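Local coordinates for putative fimbrium tip subunit Fim1C (Bacteroides ovatus, PDB 4EPS), which probably forms part of the tip of fimbriae, filamentous cell-surface appendages that mediate cell adhesion and biofilm formation, at residues Ile296-Gly301 and Arg505-Phe510; Val336-Thr341 and Asp414-Ser419; Glu394-Tyr399 and Phe407-Tyr412. One frame throughout, in Å; residues are numbered along the deposited sequence. Where two conformers were deposited one is given.

All three contacts lie in the C-terminal part of the chain. Contact 1 is buried within the antiparallel sheet and joins side chains of strand 293-300 to those of strand 502-509 and the C-terminal residue Phe510, across the strand between them. That middle strand, 334-338, and the residues after it supply one side of contact 2, which is also buried and brings the sheet against helix 408-419. The start of this same helix meets helix 389-403 in contact 3, which is only partly buried. Contact 1 is wholly apolar and sulfur-aromatic. Contact 2 adds a water bridge at its partly exposed rim. Contact 3 is again apolar, with a carboxylate at its margin. Phe506 and Tyr340 both pack against Tyr412 of contact 3.

Contact 1: residues Ile296-Gly301 and Arg505-Phe510; sequences IVCWVG and RFFLGF
Phe510, Cys298 and Phe507 bury the most surface here, and Val297 completes the contact. Cys298 SG lies over one face of the Phe507 ring. It stands 3.7 Å above the ring plane and is shifted toward the rim. Its nearest ring atom is Phe507 CE2, at 3.8 Å from Cys298 SG, with Phe507 CZ almost as close. The line from the sulfur to the ring centre is 25° off the ring normal, which makes this a sulfur-aromatic contact. With chi1 at 63°, SG sits between the backbone N and carbonyl carbon of Cys298, which carries the sulfur over the Phe507 ring. Leu440 also touches Cys298, and Pro432 touches Phe507.

The two strands are not direct neighbours. In this antiparallel sheet strand 334-338 runs between 293-300 and 502-509, and the CA atoms of Cys298 and Phe507 are 8.8 Å apart. The side chains therefore reach across the middle strand. Cys298 and Trp299 form a classic beta bulge, both facing Leu335.

On the other face of the sheet, Val297 meets Phe510, the last residue of the chain. Val297 CG2 is 4.1 Å from Phe510 CZ, and the two side chains cross at about a right angle. Chi1 of Val297 is 173°, which sets CG1 opposite the backbone N and leaves CG2, beside that N, as the methyl that meets the ring. The Phe510 ring also packs on Val336 of the middle strand and meets the Tyr274 ring. The C-terminal carboxylate oxygen OXT of Phe510 is hydrogen-bonded to His333 ND1.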
loop_
_atom_site.group_PDB
_atom_site.type_symbol
_atom_site.label_atom_id
_atom_site.label_comp_id
_atom_site.label_asym_id
_atom_site.label_seq_id
_atom_site.Cartn_x
_atom_site.Cartn_y
_atom_site.Cartn_z
ATOM N N ILE A 296 3.400 6.155 20.684
ATOM C CA ILE A 296 4.111 5.542 19.554
ATOM C C ILE A 296 3.642 4.091 19.415
ATOM O O ILE A 296 3.584 3.358 20.404
ATOM C CB ILE A 296 5.671 5.592 19.801
ATOM C CG1 ILE A 296 6.198 7.060 20.036
ATOM C CG2 ILE A 296 6.450 4.890 18.681
ATOM C CD1 ILE A 296 5.926 8.043 19.011
ATOM N N VAL A 297 3.412 3.655 18.192
ATOM C CA VAL A 297 3.057 2.245 17.947
ATOM C C VAL A 297 4.266 1.413 18.344
ATOM O O VAL A 297 5.367 1.636 17.812
ATOM C CB VAL A 297 2.670 2.030 16.461
ATOM C CG1 VAL A 297 2.461 0.534 16.154
ATOM C CG2 VAL A 297 1.404 2.835 16.112
ATOM N N CYS A 298 4.084 0.468 19.286
ATOM C CA CYS A 298 5.237 -0.304 19.775
ATOM C C CYS A 298 5.159 -1.791 19.428
ATOM O O CYS A 298 6.143 -2.513 19.627
ATOM C CB CYS A 298 5.387 -0.085 21.285
ATOM S SG CYS A 298 3.977 -0.695 22.252
ATOM N N TRP A 299 4.065 -2.249 18.810
ATOM C CA TRP A 299 3.921 -3.667 18.418
ATOM C C TRP A 299 2.780 -3.743 17.412
ATOM O O TRP A 299 1.788 -3.052 17.586
ATOM C CB TRP A 299 3.644 -4.548 19.657
ATOM C CG TRP A 299 3.719 -6.024 19.385
ATOM C CD1 TRP A 299 4.825 -6.830 19.436
ATOM C CD2 TRP A 299 2.615 -6.869 19.045
ATOM N NE1 TRP A 299 4.467 -8.139 19.148
ATOM C CE2 TRP A 299 3.119 -8.181 18.883
ATOM C CE3 TRP A 299 1.238 -6.642 18.878
ATOM C CZ2 TRP A 299 2.281 -9.269 18.617
ATOM C CZ3 TRP A 299 0.411 -7.722 18.608
ATOM C CH2 TRP A 299 0.939 -9.010 18.437
ATOM N N VAL A 300 2.949 -4.490 16.335
ATOM C CA VAL A 300 1.926 -4.576 15.272
ATOM C C VAL A 300 1.412 -6.019 15.188
ATOM O O VAL A 300 2.212 -6.947 15.087
ATOM C CB VAL A 300 2.487 -4.085 13.899
ATOM C CG1 VAL A 300 1.454 -4.282 12.756
ATOM C CG2 VAL A 300 2.922 -2.618 13.984
ATOM N N GLY A 301 0.099 -6.180 15.222
ATOM C CA GLY A 301 -0.516 -7.498 15.140
ATOM C C GLY A 301 -1.708 -7.596 16.059
ATOM O O GLY A 301 -2.088 -6.609 16.705
ATOM N N ARG A 505 5.334 3.415 32.135
ATOM C CA ARG A 505 4.964 3.625 30.727
ATOM C C ARG A 505 3.614 2.928 30.572
ATOM O O ARG A 505 3.446 1.835 31.113
ATOM C CB ARG A 505 6.002 3.055 29.744
ATOM C CG ARG A 505 7.251 3.913 29.578
ATOM C CD ARG A 505 7.000 5.086 28.627
ATOM N NE ARG A 505 8.181 5.947 28.578
ATOM C CZ ARG A 505 8.332 6.972 27.751
ATOM N NH1 ARG A 505 7.370 7.288 26.886
ATOM N NH2 ARG A 505 9.422 7.720 27.811
ATOM N N PHE A 506 2.640 3.571 29.955
ATOM C CA PHE A 506 1.340 2.941 29.753
ATOM C C PHE A 506 1.234 2.460 28.329
ATOM O O PHE A 506 1.885 2.992 27.425
ATOM C CB PHE A 506 0.191 3.918 30.089
ATOM C CG PHE A 506 0.076 4.094 31.586
ATOM C CD1 PHE A 506 0.847 5.047 32.256
ATOM C CD2 PHE A 506 -0.782 3.289 32.332
ATOM C CE1 PHE A 506 0.777 5.173 33.656
ATOM C CE2 PHE A 506 -0.858 3.425 33.729
ATOM C CZ PHE A 506 -0.051 4.339 34.383
ATOM N N PHE A 507 0.414 1.444 28.141
ATOM C CA PHE A 507 0.092 0.877 26.845
ATOM C C PHE A 507 -1.408 0.975 26.562
ATOM O O PHE A 507 -2.204 0.999 27.495
ATOM C CB PHE A 507 0.435 -0.616 26.836
ATOM C CG PHE A 507 1.844 -1.014 26.450
ATOM C CD1 PHE A 507 2.942 -0.307 26.941
ATOM C CD2 PHE A 507 2.073 -2.179 25.724
ATOM C CE1 PHE A 507 4.254 -0.730 26.664
ATOM C CE2 PHE A 507 3.380 -2.603 25.435
ATOM C CZ PHE A 507 4.459 -1.888 25.926
ATOM N N LEU A 508 -1.780 0.903 25.285
ATOM C CA LEU A 508 -3.179 0.743 24.879
ATOM C C LEU A 508 -3.188 -0.197 23.690
ATOM O O LEU A 508 -2.172 -0.314 23.004
ATOM C CB LEU A 508 -3.901 2.086 24.608
ATOM C CG LEU A 508 -3.462 3.010 23.453
ATOM C CD1 LEU A 508 -3.799 2.410 22.058
ATOM C CD2 LEU A 508 -4.183 4.360 23.590
ATOM N N GLY A 509 -4.298 -0.882 23.477
ATOM C CA GLY A 509 -4.486 -1.734 22.308
ATOM C C GLY A 509 -5.410 -1.005 21.343
ATOM O O GLY A 509 -6.323 -0.300 21.782
ATOM N N PHE A 510 -5.167 -1.141 20.032
ATOM C CA PHE A 510 -6.011 -0.514 18.977
ATOM C C PHE A 510 -6.225 -1.484 17.797
ATOM O O PHE A 510 -5.535 -2.534 17.755
ATOM C CB PHE A 510 -5.381 0.813 18.489
ATOM C CG PHE A 510 -4.136 0.668 17.631
ATOM C CD1 PHE A 510 -2.895 0.386 18.211
ATOM C CD2 PHE A 510 -4.204 0.811 16.246
ATOM C CE1 PHE A 510 -1.745 0.240 17.426
ATOM C CE2 PHE A 510 -3.042 0.682 15.453
ATOM C CZ PHE A 510 -1.827 0.383 16.048
ATOM O OXT PHE A 510 -7.096 -1.210 16.925
#

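Contact 2: residues Val336-Thr341 and Asp414-Ser419; sequences VMSLYT and DDCESS
Tyr340 and Cys416 carry most of this contact, and its main part is aromatic. The side chain of Cys416 lies over one face of the Tyr340 ring. Cys416 CB is 3.8 Å from the ring centroid and 18° off the ring normal, a CH-pi contact. Chi1 of Cys416, -179°, turns SG back toward the root of the tyrosine. There the sulfur makes an oblique sulfur-aromatic contact with the ring.

Apolar contact continues beyond the ring. Cys416 SG is 3.5 Å from Tyr340 CB and 3.9 Å from Ser338 CB. One sulfur thus touches both residues, Ser338 and Tyr340, near the end of strand 334-338. This joins the six-stranded antiparallel sheet to helix 408-419.

The polar part lies at the rim. A water in the plane of the Tyr340 ring is 2.5 Å from Tyr340 OH and donates to Asp415 OD2 at 2.7 Å. The ring and the carboxylate plane are turned 57° apart. Within residues 336-341, Ser338 OG donates to Tyr340 O at 2.8 Å, in the carbonyl plane and on a lone pair. Ser338 OG also accepts from Phe506 N of the neighbouring strand.

The chemistry implies a division of work. Carbon and sulfur fill the buried side, Ser338 OG ties the tyrosine backbone to the sheet, and a single water links phenol and carboxylate at the edge.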
loop_
_atom_site.group_PDB
_atom_site.type_symbol
_atom_site.label_atom_id
_atom_site.label_comp_id
_atom_site.label_asym_id
_atom_site.label_seq_id
_atom_site.Cartn_x
_atom_site.Cartn_y
_atom_site.Cartn_z
ATOM N N VAL A 336 0.204 0.507 21.472
ATOM C CA VAL A 336 0.787 1.846 21.524
ATOM C C VAL A 336 1.376 2.054 22.902
ATOM O O VAL A 336 0.719 1.767 23.895
ATOM C CB VAL A 336 -0.296 2.939 21.209
ATOM C CG1 VAL A 336 0.169 4.351 21.602
ATOM C CG2 VAL A 336 -0.712 2.899 19.734
HETATM N N MSE A 337 2.564 2.654 22.961
HETATM C CA MSE A 337 3.153 3.057 24.238
HETATM C C MSE A 337 2.968 4.569 24.409
HETATM O O MSE A 337 3.252 5.339 23.493
HETATM C CB MSE A 337 4.636 2.696 24.321
HETATM C CG MSE A 337 5.210 2.991 25.718
HETATM SE SE MSE A 337 7.083 2.513 25.798
HETATM C CE MSE A 337 7.725 3.826 24.550
ATOM N N SER A 338 2.587 4.982 25.606
ATOM C CA SER A 338 2.348 6.370 25.965
ATOM C C SER A 338 3.592 7.235 25.845
ATOM O O SER A 338 4.672 6.779 26.192
ATOM C CB SER A 338 1.874 6.432 27.429
ATOM O OG SER A 338 2.911 6.041 28.348
ATOM N N LEU A 339 3.423 8.523 25.456
ATOM C CA LEU A 339 4.493 9.526 25.609
ATOM C C LEU A 339 4.656 9.820 27.108
ATOM O O LEU A 339 5.697 10.311 27.558
ATOM C CB LEU A 339 4.129 10.842 24.893
ATOM C CG LEU A 339 3.899 10.761 23.379
ATOM C CD1 LEU A 339 3.800 12.170 22.768
ATOM C CD2 LEU A 339 5.007 9.982 22.688
ATOM N N TYR A 340 3.572 9.606 27.854
ATOM C CA TYR A 340 3.549 9.808 29.307
ATOM C C TYR A 340 4.563 8.931 30.004
ATOM O O TYR A 340 4.667 7.732 29.705
ATOM C CB TYR A 340 2.148 9.483 29.862
ATOM C CG TYR A 340 2.024 9.588 31.378
ATOM C CD1 TYR A 340 2.372 8.517 32.207
ATOM C CD2 TYR A 340 1.599 10.768 31.985
ATOM C CE1 TYR A 340 2.308 8.623 33.598
ATOM C CE2 TYR A 340 1.488 10.870 33.376
ATOM C CZ TYR A 340 1.850 9.796 34.175
ATOM O OH TYR A 340 1.754 9.882 35.539
ATOM N N THR A 341 5.290 9.506 30.966
ATOM C CA THR A 341 6.177 8.711 31.830
ATOM C C THR A 341 6.417 9.471 33.138
ATOM O O THR A 341 6.682 10.677 33.130
ATOM C CB THR A 341 7.489 8.247 31.172
ATOM O OG1 THR A 341 8.167 7.367 32.082
ATOM C CG2 THR A 341 8.426 9.408 30.759
ATOM N N ASP A 414 -4.785 7.596 35.662
ATOM C CA ASP A 414 -5.710 8.744 35.522
ATOM C C ASP A 414 -4.976 9.942 34.930
ATOM O O ASP A 414 -5.518 10.612 34.047
ATOM C CB ASP A 414 -6.315 9.119 36.898
ATOM C CG ASP A 414 -7.377 8.167 37.411
ATOM O OD1 ASP A 414 -7.911 7.371 36.598
ATOM O OD2 ASP A 414 -7.678 8.213 38.635
ATOM N N ASP A 415 -3.751 10.214 35.426
ATOM C CA ASP A 415 -2.905 11.319 34.970
ATOM C C ASP A 415 -2.513 11.152 33.515
ATOM O O ASP A 415 -2.496 12.139 32.782
ATOM C CB ASP A 415 -1.638 11.422 35.818
ATOM C CG ASP A 415 -1.832 11.982 37.213
ATOM O OD1 ASP A 415 -2.973 12.407 37.535
ATOM O OD2 ASP A 415 -0.850 11.968 38.000
ATOM N N CYS A 416 -2.192 9.899 33.091
ATOM C CA CYS A 416 -1.838 9.612 31.688
ATOM C C CYS A 416 -3.058 9.891 30.805
ATOM O O CYS A 416 -2.948 10.586 29.797
ATOM C CB CYS A 416 -1.358 8.164 31.552
ATOM S SG CYS A 416 -0.871 7.684 29.871
ATOM N N GLU A 417 -4.225 9.407 31.216
ATOM C CA GLU A 417 -5.478 9.596 30.483
ATOM C C GLU A 417 -5.855 11.093 30.400
ATOM O O GLU A 417 -6.356 11.543 29.359
ATOM C CB GLU A 417 -6.607 8.780 31.170
ATOM C CG GLU A 417 -8.007 8.913 30.571
ATOM C CD GLU A 417 -8.146 8.760 29.063
ATOM O OE1 GLU A 417 -7.418 7.933 28.467
ATOM O OE2 GLU A 417 -9.017 9.449 28.483
ATOM N N SER A 418 -5.612 11.850 31.483
ATOM C CA SER A 418 -5.935 13.285 31.530
ATOM C C SER A 418 -5.081 14.077 30.548
ATOM O O SER A 418 -5.617 14.905 29.810
ATOM C CB SER A 418 -5.742 13.835 32.942
ATOM O OG SER A 418 -6.729 13.307 33.812
ATOM N N SER A 419 -3.767 13.826 30.528
ATOM C CA SER A 419 -2.838 14.538 29.640
ATOM C C SER A 419 -2.851 14.032 28.197
ATOM O O SER A 419 -2.570 14.814 27.292
ATOM C CB SER A 419 -1.416 14.446 30.176
ATOM O OG SER A 419 -1.299 15.056 31.448
HETATM O O HOH W 1 1.397 12.210 36.514
#

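Contact 3: residues Glu394-Tyr399 and Phe407-Tyr412; sequences EVLDLY and FECFQY
Leu396 projects from helix 389-403 into a hollow formed by Phe407, Cys409 and Phe410. The two segments belong to two consecutive helices, 389-403 and 408-419, joined by a short loop, and Phe407 lies near the start of helix 408-419. The segment axes come no closer than 12.4 Å, and their directions differ by 121°. The gap is filled by long and aromatic side chains.

The bump is the CD2 methyl of Leu396. One wall of the hollow is the Phe410 ring, which CD2 approaches obliquely. Leu396 CD2 is 3.6 Å from Phe410 CE1, and Leu396 CG lies near the same rim. A second wall is sulfur: Cys409 SG is 3.8 Å from Leu396 CD2. Cys409 SG also lies over one face of the Phe410 ring, toward its rim. The third wall is the edge of Phe407, whose CD2 is 4.2 Å from Leu396 CD2, near the plane of that ring. To one side, Asp397 OD1 comes 4.3 Å from Phe410 CE1. Both carboxylate oxygens of Asp397 are hydrogen-bonded to a glycerol, probably from the crystallisation liquor; the bond from OD1 is weak.

Phe407 is in turn a bump against Tyr399, about one helical turn along from Leu396. Trp357 meets the Tyr399 ring edge-to-face, and Pro348 touches Phe407. The Tyr399 and Phe407 side chains cross at about a right angle, but their ring planes are only 34° apart. At the point of touch, Tyr399 CE1 is 3.4 Å from Phe407 CZ.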
loop_
_atom_site.group_PDB
_atom_site.type_symbol
_atom_site.label_atom_id
_atom_site.label_comp_id
_atom_site.label_asym_id
_atom_site.label_seq_id
_atom_site.Cartn_x
_atom_site.Cartn_y
_atom_site.Cartn_z
ATOM N N GLU A 394 -8.276 -5.273 33.928
ATOM C CA GLU A 394 -9.650 -5.661 34.251
ATOM C C GLU A 394 -9.705 -6.437 35.572
ATOM O O GLU A 394 -10.646 -6.231 36.334
ATOM C CB GLU A 394 -10.309 -6.455 33.116
ATOM C CG GLU A 394 -10.787 -5.529 31.999
ATOM C CD GLU A 394 -11.974 -6.026 31.195
ATOM O OE1 GLU A 394 -12.382 -7.195 31.382
ATOM O OE2 GLU A 394 -12.460 -5.266 30.328
ATOM N N VAL A 395 -8.692 -7.282 35.871
ATOM C CA VAL A 395 -8.666 -8.022 37.146
ATOM C C VAL A 395 -8.440 -7.029 38.294
ATOM O O VAL A 395 -9.102 -7.134 39.329
ATOM C CB VAL A 395 -7.640 -9.183 37.172
ATOM C CG1 VAL A 395 -7.618 -9.860 38.550
ATOM C CG2 VAL A 395 -7.958 -10.202 36.079
ATOM N N LEU A 396 -7.557 -6.036 38.092
ATOM C CA LEU A 396 -7.315 -5.031 39.120
ATOM C C LEU A 396 -8.566 -4.156 39.371
ATOM O O LEU A 396 -8.779 -3.719 40.506
ATOM C CB LEU A 396 -6.124 -4.155 38.773
ATOM C CG LEU A 396 -5.226 -3.794 39.967
ATOM C CD1 LEU A 396 -4.394 -4.979 40.409
ATOM C CD2 LEU A 396 -4.257 -2.705 39.596
ATOM N N ASP A 397 -9.386 -3.926 38.328
ATOM C CA ASP A 397 -10.647 -3.168 38.446
ATOM C C ASP A 397 -11.635 -3.966 39.289
ATOM O O ASP A 397 -12.281 -3.391 40.175
ATOM C CB ASP A 397 -11.235 -2.845 37.064
ATOM C CG ASP A 397 -10.538 -1.717 36.333
ATOM O OD1 ASP A 397 -9.685 -1.036 36.955
ATOM O OD2 ASP A 397 -10.851 -1.501 35.139
ATOM N N LEU A 398 -11.693 -5.302 39.075
ATOM C CA LEU A 398 -12.538 -6.203 39.863
ATOM C C LEU A 398 -12.096 -6.191 41.330
ATOM O O LEU A 398 -12.949 -6.161 42.223
ATOM C CB LEU A 398 -12.519 -7.633 39.299
ATOM C CG LEU A 398 -13.197 -7.853 37.951
ATOM C CD1 LEU A 398 -12.953 -9.267 37.465
ATOM C CD2 LEU A 398 -14.691 -7.609 38.034
ATOM N N TYR A 399 -10.764 -6.143 41.579
ATOM C CA TYR A 399 -10.214 -6.045 42.932
ATOM C C TYR A 399 -10.636 -4.711 43.553
ATOM O O TYR A 399 -11.044 -4.684 44.716
ATOM C CB TYR A 399 -8.679 -6.171 42.918
ATOM C CG TYR A 399 -8.051 -6.117 44.292
ATOM C CD1 TYR A 399 -7.685 -4.899 44.867
ATOM C CD2 TYR A 399 -7.764 -7.283 44.995
ATOM C CE1 TYR A 399 -7.090 -4.846 46.128
ATOM C CE2 TYR A 399 -7.149 -7.243 46.243
ATOM C CZ TYR A 399 -6.819 -6.020 46.808
ATOM O OH TYR A 399 -6.234 -5.976 48.045
ATOM N N PHE A 407 -4.922 2.462 44.999
ATOM C CA PHE A 407 -3.535 2.151 44.627
ATOM C C PHE A 407 -2.938 3.308 43.843
ATOM O O PHE A 407 -3.641 3.901 43.003
ATOM C CB PHE A 407 -3.483 0.879 43.763
ATOM C CG PHE A 407 -3.794 -0.456 44.402
ATOM C CD1 PHE A 407 -3.983 -0.567 45.779
ATOM C CD2 PHE A 407 -3.827 -1.616 43.636
ATOM C CE1 PHE A 407 -4.230 -1.811 46.368
ATOM C CE2 PHE A 407 -4.084 -2.855 44.226
ATOM C CZ PHE A 407 -4.265 -2.947 45.589
ATOM N N GLU A 408 -1.649 3.610 44.078
ATOM C CA GLU A 408 -0.962 4.691 43.358
ATOM C C GLU A 408 -0.980 4.471 41.836
ATOM O O GLU A 408 -1.087 5.451 41.099
ATOM C CB GLU A 408 0.482 4.861 43.854
ATOM C CG GLU A 408 0.576 5.321 45.306
ATOM C CD GLU A 408 0.674 4.242 46.380
ATOM O OE1 GLU A 408 -0.051 3.224 46.293
ATOM O OE2 GLU A 408 1.446 4.448 47.345
ATOM N N CYS A 409 -0.923 3.204 41.354
ATOM C CA CYS A 409 -0.939 2.927 39.897
ATOM C C CYS A 409 -2.205 3.488 39.209
ATOM O O CYS A 409 -2.116 3.921 38.061
ATOM C CB CYS A 409 -0.770 1.442 39.615
ATOM S SG CYS A 409 -2.107 0.410 40.258
ATOM N N PHE A 410 -3.356 3.527 39.920
ATOM C CA PHE A 410 -4.595 4.097 39.377
ATOM C C PHE A 410 -4.496 5.611 39.184
ATOM O O PHE A 410 -5.137 6.140 38.263
ATOM C CB PHE A 410 -5.795 3.806 40.294
ATOM C CG PHE A 410 -6.131 2.349 40.507
ATOM C CD1 PHE A 410 -6.200 1.467 39.433
ATOM C CD2 PHE A 410 -6.478 1.879 41.770
ATOM C CE1 PHE A 410 -6.531 0.125 39.633
ATOM C CE2 PHE A 410 -6.834 0.544 41.962
ATOM C CZ PHE A 410 -6.857 -0.323 40.896
ATOM N N GLN A 411 -3.718 6.302 40.056
ATOM C CA GLN A 411 -3.544 7.757 39.968
ATOM C C GLN A 411 -2.677 8.109 38.770
ATOM O O GLN A 411 -2.992 9.064 38.058
ATOM C CB GLN A 411 -2.952 8.362 41.261
ATOM C CG GLN A 411 -2.893 9.906 41.276
ATOM C CD GLN A 411 -4.201 10.583 40.893
ATOM O OE1 GLN A 411 -5.177 10.588 41.656
ATOM N NE2 GLN A 411 -4.253 11.156 39.693
ATOM N N TYR A 412 -1.608 7.320 38.518
ATOM C CA TYR A 412 -0.737 7.542 37.364
ATOM C C TYR A 412 -1.509 7.254 36.081
ATOM O O TYR A 412 -1.325 7.997 35.104
ATOM C CB TYR A 412 0.583 6.728 37.455
ATOM C CG TYR A 412 1.461 7.235 38.578
ATOM C CD1 TYR A 412 2.152 8.437 38.458
ATOM C CD2 TYR A 412 1.488 6.591 39.812
ATOM C CE1 TYR A 412 2.901 8.952 39.519
ATOM C CE2 TYR A 412 2.218 7.106 40.882
ATOM C CZ TYR A 412 2.919 8.288 40.733
ATOM O OH TYR A 412 3.632 8.804 41.789
#